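Local coordinates for polycyclic ketone monooxygenase (Myceliophthora thermophila, PDB 5MQ6), which uses FAD and NADPH to insert one oxygen atom next to a ketone carbonyl, turning bulky polycyclic ketones into esters or lactones, at residues G486-A489 with V490-G493; D505-W508 with Q509-A513. One frame throughout, in Å; residues are numbered along the deposited sequence.

Contact 1: residues G486-A489 with V490-G493; sequences GSPA and VRTG. With FAD (flavin-adenine dinucleotide), chain B.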
ATOM      1  N   GLY A 486     -10.562   8.082   2.416  1.00 26.82           N
ATOM      2  CA  GLY A 486     -10.270   7.012   3.385  1.00 27.91           C
ATOM      3  C   GLY A 486     -11.409   6.073   3.748  1.00 24.67           C
ATOM      4  O   GLY A 486     -11.262   5.326   4.662  1.00 27.57           O
ATOM      5  N   SER A 487     -12.535   6.088   3.058  1.00 21.62           N
ATOM      6  CA  SER A 487     -13.667   5.239   3.414  1.00 24.18           C
ATOM      7  C   SER A 487     -13.212   3.801   3.368  1.00 24.31           C
ATOM      8  O   SER A 487     -12.675   3.368   2.340  1.00 22.28           O
ATOM      9  CB  SER A 487     -14.777   5.392   2.377  1.00 25.32           C
ATOM     10  OG  SER A 487     -15.816   4.515   2.601  1.00 20.55           O
ATOM     11  N   PRO A 488     -13.395   3.032   4.481  1.00 22.96           N
ATOM     12  CA  PRO A 488     -13.023   1.629   4.281  1.00 22.34           C
ATOM     13  C   PRO A 488     -13.852   0.925   3.197  1.00 21.56           C
ATOM     14  O   PRO A 488     -13.379  -0.012   2.608  1.00 23.56           O
ATOM     15  CB  PRO A 488     -13.209   1.031   5.670  1.00 23.72           C
ATOM     16  CG  PRO A 488     -12.983   2.199   6.624  1.00 21.87           C
ATOM     17  CD  PRO A 488     -13.717   3.286   5.883  1.00 23.56           C
ATOM     18  N   ALA A 489     -15.052   1.397   2.890  1.00 21.11           N
ATOM     19  CA  ALA A 489     -15.905   0.792   1.887  1.00 22.22           C
ATOM     20  C   ALA A 489     -15.337   1.051   0.481  1.00 24.81           C
ATOM     21  O   ALA A 489     -15.157   0.110  -0.363  1.00 26.63           O
ATOM     22  CB  ALA A 489     -17.295   1.390   1.988  1.00 22.65           C
ATOM     23  N   VAL A 490     -15.073   2.328   0.214  1.00 21.76           N
ATOM     24  CA  VAL A 490     -14.538   2.667  -1.098  1.00 23.87           C
ATOM     25  C   VAL A 490     -13.215   2.000  -1.302  1.00 22.62           C
ATOM     26  O   VAL A 490     -12.974   1.438  -2.349  1.00 23.93           O
ATOM     27  CB  VAL A 490     -14.342   4.178  -1.332  1.00 25.98           C
ATOM     28  CG1 VAL A 490     -13.767   4.463  -2.725  1.00 26.99           C
ATOM     29  CG2 VAL A 490     -15.699   4.886  -1.226  1.00 26.98           C
ATOM     30  N   ARG A 491     -12.343   2.069  -0.326  1.00 21.06           N
ATOM     31  CA  ARG A 491     -11.067   1.472  -0.522  1.00 24.01           C
ATOM     32  C   ARG A 491     -11.090  -0.038  -0.776  1.00 24.69           C
ATOM     33  O   ARG A 491     -10.254  -0.566  -1.443  1.00 28.37           O
ATOM     34  CB  ARG A 491     -10.238   1.740   0.676  1.00 25.60           C
ATOM     35  CG  ARG A 491      -8.889   1.068   0.559  1.00 29.91           C
ATOM     36  CD  ARG A 491      -7.972   1.508   1.685  1.00 31.47           C
ATOM     37  NE  ARG A 491      -8.494   1.190   3.030  1.00 32.53           N
ATOM     38  CZ  ARG A 491      -9.125   2.035   3.845  1.00 28.00           C
ATOM     39  NH1 ARG A 491      -9.370   3.297   3.451  1.00 29.27           N
ATOM     40  NH2 ARG A 491      -9.501   1.602   5.080  1.00 21.84           N
ATOM     41  N   THR A 492     -12.040  -0.739  -0.202  1.00 30.90           N
ATOM     42  CA  THR A 492     -12.116  -2.175  -0.421  1.00 31.65           C
ATOM     43  C   THR A 492     -12.979  -2.529  -1.598  1.00 29.95           C
ATOM     44  O   THR A 492     -12.966  -3.680  -2.021  1.00 30.98           O
ATOM     45  CB  THR A 492     -12.375  -3.052   0.891  1.00 31.74           C
ATOM     46  OG1 THR A 492     -13.556  -3.834   0.874  1.00 36.92           O
ATOM     47  CG2 THR A 492     -12.214  -2.404   2.118  1.00 21.62           C
ATOM     48  N   GLY A 493     -13.699  -1.539  -2.145  1.00 26.62           N
ATOM     49  CA  GLY A 493     -14.502  -1.755  -3.339  1.00 28.28           C
ATOM     50  C   GLY A 493     -15.849  -2.475  -3.042  1.00 31.48           C
ATOM     51  O   GLY A 493     -16.411  -3.155  -3.921  1.00 27.38           O
TER
HETATM   52  PA  FAD B 700      -2.769  -6.819   0.078  1.00 20.54           P
HETATM   53  O1A FAD B 700      -3.111  -5.771  -0.928  1.00 23.30           O
HETATM   54  O2A FAD B 700      -1.409  -7.494   0.073  1.00 21.76           O
HETATM   55  O5B FAD B 700      -3.872  -7.981  -0.025  1.00 23.73           O
HETATM   56  C5B FAD B 700      -5.221  -7.655  -0.057  1.00 21.99           C
HETATM   57  C4B FAD B 700      -5.925  -8.625  -0.984  1.00 23.15           C
HETATM   58  O4B FAD B 700      -7.338  -8.400  -0.819  1.00 21.89           O
HETATM   59  C3B FAD B 700      -5.626  -8.468  -2.472  1.00 22.37           C
HETATM   60  O3B FAD B 700      -5.419  -9.729  -3.054  1.00 22.08           O
HETATM   61  C2B FAD B 700      -6.874  -7.837  -3.025  1.00 23.45           C
HETATM   62  O2B FAD B 700      -7.102  -8.173  -4.372  1.00 24.39           O
HETATM   63  C1B FAD B 700      -7.925  -8.402  -2.094  1.00 21.95           C
HETATM   64  N9A FAD B 700      -9.149  -7.640  -2.096  1.00 20.15           N
HETATM   65  C8A FAD B 700      -9.273  -6.297  -1.893  1.00 23.62           C
HETATM   66  N7A FAD B 700     -10.558  -5.979  -2.015  1.00 21.85           N
HETATM   67  C5A FAD B 700     -11.283  -7.070  -2.312  1.00 18.10           C
HETATM   68  C6A FAD B 700     -12.715  -7.344  -2.525  1.00 16.87           C
HETATM   69  N6A FAD B 700     -13.678  -6.446  -2.516  1.00 17.32           N
HETATM   70  N1A FAD B 700     -12.986  -8.610  -2.712  1.00 17.27           N
HETATM   71  C2A FAD B 700     -12.046  -9.583  -2.765  1.00 14.50           C
HETATM   72  N3A FAD B 700     -10.751  -9.451  -2.597  1.00 15.44           N
HETATM   73  C4A FAD B 700     -10.333  -8.164  -2.385  1.00 18.09           C
HETATM   74  N1  FAD B 700       4.941  -2.149   1.560  1.00 22.31           N
HETATM   75  C2  FAD B 700       5.998  -2.180   2.436  1.00 27.80           C
HETATM   76  O2  FAD B 700       5.842  -1.882   3.613  1.00 24.38           O
HETATM   77  N3  FAD B 700       7.221  -2.536   2.017  1.00 32.47           N
HETATM   78  C4  FAD B 700       7.422  -2.863   0.730  1.00 38.50           C
HETATM   79  O4  FAD B 700       8.558  -3.187   0.411  1.00 48.87           O
HETATM   80  C4X FAD B 700       6.358  -2.862  -0.289  1.00 36.42           C
HETATM   81  N5  FAD B 700       6.529  -3.167  -1.619  1.00 33.59           N
HETATM   82  C5X FAD B 700       5.447  -3.118  -2.436  1.00 32.50           C
HETATM   83  C6  FAD B 700       5.592  -3.427  -3.874  1.00 29.18           C
HETATM   84  C7  FAD B 700       4.358  -3.342  -4.679  1.00 35.98           C
HETATM   85  C7M FAD B 700       4.387  -3.643  -6.160  1.00 35.02           C
HETATM   86  C8  FAD B 700       3.041  -2.944  -4.102  1.00 37.43           C
HETATM   87  C8M FAD B 700       1.756  -2.859  -4.923  1.00 41.20           C
HETATM   88  C9  FAD B 700       2.947  -2.652  -2.756  1.00 35.71           C
HETATM   89  C9A FAD B 700       4.092  -2.723  -1.912  1.00 35.80           C
HETATM   90  N10 FAD B 700       3.938  -2.390  -0.556  1.00 29.98           N
HETATM   91  C10 FAD B 700       5.060  -2.481   0.272  1.00 27.45           C
HETATM   92  C1' FAD B 700       2.624  -2.063   0.044  1.00 33.28           C
HETATM   93  C2' FAD B 700       1.897  -3.454   0.269  1.00 32.49           C
HETATM   94  O2' FAD B 700       0.591  -3.396  -0.320  1.00 32.73           O
HETATM   95  C3' FAD B 700       1.821  -3.919   1.764  1.00 30.78           C
HETATM   96  O3' FAD B 700       3.147  -4.037   2.286  1.00 30.58           O
HETATM   97  C4' FAD B 700       1.209  -5.312   2.046  1.00 29.20           C
HETATM   98  O4' FAD B 700       1.608  -6.389   1.088  1.00 28.60           O
HETATM   99  C5' FAD B 700      -0.326  -5.202   2.138  1.00 26.62           C
HETATM  100  O5' FAD B 700      -0.803  -6.416   2.798  1.00 25.35           O
HETATM  101  P   FAD B 700      -2.419  -6.480   2.895  1.00 23.91           P
HETATM  102  O1P FAD B 700      -2.734  -8.000   3.151  1.00 25.67           O
HETATM  103  O2P FAD B 700      -2.834  -5.355   3.854  1.00 26.20           O
HETATM  104  O3P FAD B 700      -2.974  -5.976   1.430  1.00 22.70           O
HETATM  105  O   HOH W   1      -9.887   4.004   6.654  1.00 24.70           O
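Arg491 reaches back to Gly486 because its chain leaves the helix extended, CG anti to the backbone N (chi1 177°), and then bends at the third torsion (chi3 60°), which folds the guanidinium over Pro488. In the same turn Ser487 has OG anti to its own backbone N, where it faces the first amides of helix 488-492. From NH1 of Arg491 a hydrogen bond runs to Gly486 O at 3.0 Å; the oxygen lies near the guanidinium plane, whereas the donor stands above the carbonyl plane. One face of the guanidinium rests on the proline, with Arg491 NH2 3.6 Å from Pro488 CA. A water extends the grip, donating to Gly486 O (2.8 Å) and accepting from Arg491 NH2 (2.9 Å), so the carbonyl is held by both the arginine and the solvent molecule.

Ser487 is the N-cap: OG accepts weak bonds from Ala489 N and, at 3.3 Å, from Val490 N, while its strongest partner is Asp505 of helix 504-511. Val490 CG2 lies 3.8 Å from Ser487 CB and adds an apolar touch beside the cap. Backbone pairing begins with Arg491 N to Ser487 O at 3.0 Å. At the other end Gly493, with positive phi, closes the helix in a Schellman motif.

Just before that glycine, Thr492 O accepts from the adenine N6A of FAD at 2.9 Å, almost straight at 177°. A helix barely longer than one turn, capped at both ends, thus presents a backbone carbonyl to the adenine amino group, a contact made through the main chain and not the threonine side chain.

Contact 2: residues D505-W508 with Q509-A513; sequences DDKW and QTHGA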
ATOM      1  N   ASP A 505     -20.207   4.199   3.788  1.00 25.10           N
ATOM      2  CA  ASP A 505     -19.619   5.242   2.978  1.00 29.58           C
ATOM      3  C   ASP A 505     -20.430   6.523   3.026  1.00 24.48           C
ATOM      4  O   ASP A 505     -19.900   7.600   3.041  1.00 26.88           O
ATOM      5  CB  ASP A 505     -19.381   4.802   1.529  1.00 32.69           C
ATOM      6  CG  ASP A 505     -18.502   5.782   0.791  1.00 34.76           C
ATOM      7  OD1 ASP A 505     -17.397   6.115   1.293  1.00 33.62           O
ATOM      8  OD2 ASP A 505     -18.966   6.276  -0.255  1.00 36.19           O
ATOM      9  N   ASP A 506     -21.727   6.408   3.051  1.00 29.10           N
ATOM     10  CA  ASP A 506     -22.556   7.609   3.183  1.00 30.03           C
ATOM     11  C   ASP A 506     -22.274   8.304   4.498  1.00 29.68           C
ATOM     12  O   ASP A 506     -22.053   9.513   4.522  1.00 25.65           O
ATOM     13  CB  ASP A 506     -24.014   7.271   3.058  1.00 31.85           C
ATOM     14  CG  ASP A 506     -24.371   6.721   1.671  1.00 31.03           C
ATOM     15  OD1 ASP A 506     -23.657   6.982   0.669  1.00 39.06           O
ATOM     16  OD2 ASP A 506     -25.388   5.993   1.586  1.00 45.11           O
ATOM     17  N   LYS A 507     -22.198   7.542   5.595  1.00 29.46           N
ATOM     18  CA  LYS A 507     -21.769   8.156   6.881  1.00 24.99           C
ATOM     19  C   LYS A 507     -20.420   8.885   6.717  1.00 23.33           C
ATOM     20  O   LYS A 507     -20.251  10.046   7.108  1.00 21.89           O
ATOM     21  CB  LYS A 507     -21.631   7.088   7.946  1.00 26.37           C
ATOM     22  CG  LYS A 507     -21.371   7.577   9.367  1.00 25.12           C
ATOM     23  CD  LYS A 507     -21.159   6.425  10.325  1.00 23.09           C
ATOM     24  CE  LYS A 507     -20.532   6.898  11.632  1.00 21.65           C
ATOM     25  NZ  LYS A 507     -20.143   5.762  12.529  1.00 21.37           N
ATOM     26  N   TRP A 508     -19.449   8.199   6.141  1.00 23.33           N
ATOM     27  CA  TRP A 508     -18.119   8.741   5.985  1.00 23.62           C
ATOM     28  C   TRP A 508     -18.113  10.066   5.200  1.00 24.38           C
ATOM     29  O   TRP A 508     -17.444  11.007   5.562  1.00 28.06           O
ATOM     30  CB  TRP A 508     -17.289   7.759   5.155  1.00 26.36           C
ATOM     31  CG  TRP A 508     -15.868   7.808   5.491  1.00 25.41           C
ATOM     32  CD1 TRP A 508     -14.890   8.496   4.849  1.00 25.88           C
ATOM     33  CD2 TRP A 508     -15.243   7.100   6.578  1.00 23.22           C
ATOM     34  NE1 TRP A 508     -13.672   8.245   5.453  1.00 24.33           N
ATOM     35  CE2 TRP A 508     -13.856   7.371   6.496  1.00 20.91           C
ATOM     36  CE3 TRP A 508     -15.712   6.218   7.553  1.00 22.95           C
ATOM     37  CZ2 TRP A 508     -12.967   6.844   7.358  1.00 18.91           C
ATOM     38  CZ3 TRP A 508     -14.784   5.682   8.430  1.00 23.60           C
ATOM     39  CH2 TRP A 508     -13.457   5.988   8.329  1.00 19.73           C
ATOM     40  N   GLN A 509     -18.844  10.090   4.087  1.00 25.12           N
ATOM     41  CA  GLN A 509     -18.857  11.251   3.173  1.00 26.56           C
ATOM     42  C   GLN A 509     -19.688  12.411   3.763  1.00 27.63           C
ATOM     43  O   GLN A 509     -19.334  13.557   3.572  1.00 25.22           O
ATOM     44  CB  GLN A 509     -19.420  10.874   1.827  1.00 22.27           C
ATOM     45  CG  GLN A 509     -18.743   9.797   1.004  1.00 28.15           C
ATOM     46  CD  GLN A 509     -17.222   9.902   0.995  1.00 33.02           C
ATOM     47  OE1 GLN A 509     -16.694  11.000   0.969  1.00 35.04           O
ATOM     48  NE2 GLN A 509     -16.529   8.763   1.025  1.00 31.38           N
ATOM     49  N   THR A 510     -20.764  12.091   4.476  1.00 27.41           N
ATOM     50  CA  THR A 510     -21.659  13.072   4.987  1.00 28.16           C
ATOM     51  C   THR A 510     -21.270  13.622   6.312  1.00 31.83           C
ATOM     52  O   THR A 510     -21.337  14.806   6.489  1.00 34.29           O
ATOM     53  CB  THR A 510     -23.099  12.550   5.120  1.00 34.82           C
ATOM     54  OG1 THR A 510     -23.117  11.448   6.041  1.00 49.08           O
ATOM     55  CG2 THR A 510     -23.664  12.078   3.785  1.00 28.49           C
ATOM     56  N   HIS A 511     -20.899  12.776   7.272  1.00 31.10           N
ATOM     57  CA  HIS A 511     -20.565  13.203   8.619  1.00 31.58           C
ATOM     58  C   HIS A 511     -19.042  13.331   8.811  1.00 33.65           C
ATOM     59  O   HIS A 511     -18.573  14.039   9.753  1.00 32.39           O
ATOM     60  CB  HIS A 511     -21.192  12.195   9.593  1.00 30.83           C
ATOM     61  CG  HIS A 511     -20.649  12.217  11.015  1.00 44.18           C
ATOM     62  ND1 HIS A 511     -20.966  13.208  11.942  1.00 40.59           N
ATOM     63  CD2 HIS A 511     -19.908  11.293  11.696  1.00 37.68           C
ATOM     64  CE1 HIS A 511     -20.361  12.943  13.088  1.00 47.17           C
ATOM     65  NE2 HIS A 511     -19.724  11.783  12.970  1.00 46.51           N
ATOM     66  N   GLY A 512     -18.273  12.676   7.940  1.00 29.19           N
ATOM     67  CA  GLY A 512     -16.801  12.681   8.027  1.00 27.03           C
ATOM     68  C   GLY A 512     -16.268  11.371   8.597  1.00 27.48           C
ATOM     69  O   GLY A 512     -17.005  10.561   9.216  1.00 24.74           O
ATOM     70  N   ALA A 513     -14.958  11.178   8.474  1.00 25.85           N
ATOM     71  CA  ALA A 513     -14.338   9.982   9.008  1.00 21.62           C
ATOM     72  C   ALA A 513     -14.697   9.819  10.475  1.00 18.74           C
ATOM     73  O   ALA A 513     -14.651  10.788  11.266  1.00 19.93           O
ATOM     74  CB  ALA A 513     -12.839  10.018   8.817  1.00 22.04           C
TER
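Side-chain hydrogen bonding joins Asp505 to Gln509 one turn later on helix 504-511. Gln509 NE2 donates to Asp505 OD1 at 2.8 Å on the syn side of the carboxylate but tilted out of its plane, with the acceptor almost in the amide plane although the two flat groups are turned 58° apart. The bend of the glutamine at its second torsion (chi2 -43°) curls the amide back toward Asp505, so that an N-H points at OD1. OD1 also binds Ser487, its strongest partner, and NE2 also binds Gly484 O, so the pair faces the loop leading into helix 488-492.

A second polar contact belongs to Thr510, whose OG1 donates to Asp506 O at 2.7 Å from above the carbonyl plane. That oxygen also takes the helical bond from Thr510 N at 2.9 Å, so one residue grips it twice. Lys507 NZ forms a salt bridge with Glu576, and His511 NE2 a hydrogen bond with Glu577. The indole NE1 of Trp508 is hydrogen-bonded to Gly485 O.

Among the backbone bonds, His511 N to Lys507 O at 2.8 Å is the last regular one; Gly512, with positive phi, leaves the helix and makes only weak bonds to Lys507 O and Trp508 O.

Apolar packing completes the turn. Ala513 sits over the six-membered ring of Trp508, its CA 3.8 Å from the centroid in a CH-pi contact, and its CB lies 3.5 Å from Trp508 CZ2. A leucine in place of Trp508 would probably leave Gly485 O without its donor and Ala513 without a ring face to lie on.

Chemically, the helix thus has a polar edge, where a carboxylate shared by a serine and an amide is probably stabilised as the anion, and an aromatic surface that receives the departing chain.

Followed from the N terminus, contact 1 comes first and closes the short turn of helix 488-492; the chain then runs through strand 495-497 to helix 504-511, where contact 2 spans nearly the whole helix and its exit at Gly512. The two are in series, neither nested nor crossing, yet their centres lie about 11 Å apart and they touch. The serine-aspartate bond ties the N-cap of one helix to the first turn of the next, and Trp508 CZ2 packs against Gly486 O. Strand 495-497, which pairs with 181-189 in the mixed sheet, lies between the two helices in sequence. Contact 1 holds the residue that binds FAD, and contact 2 lies farther from the centre of the chain.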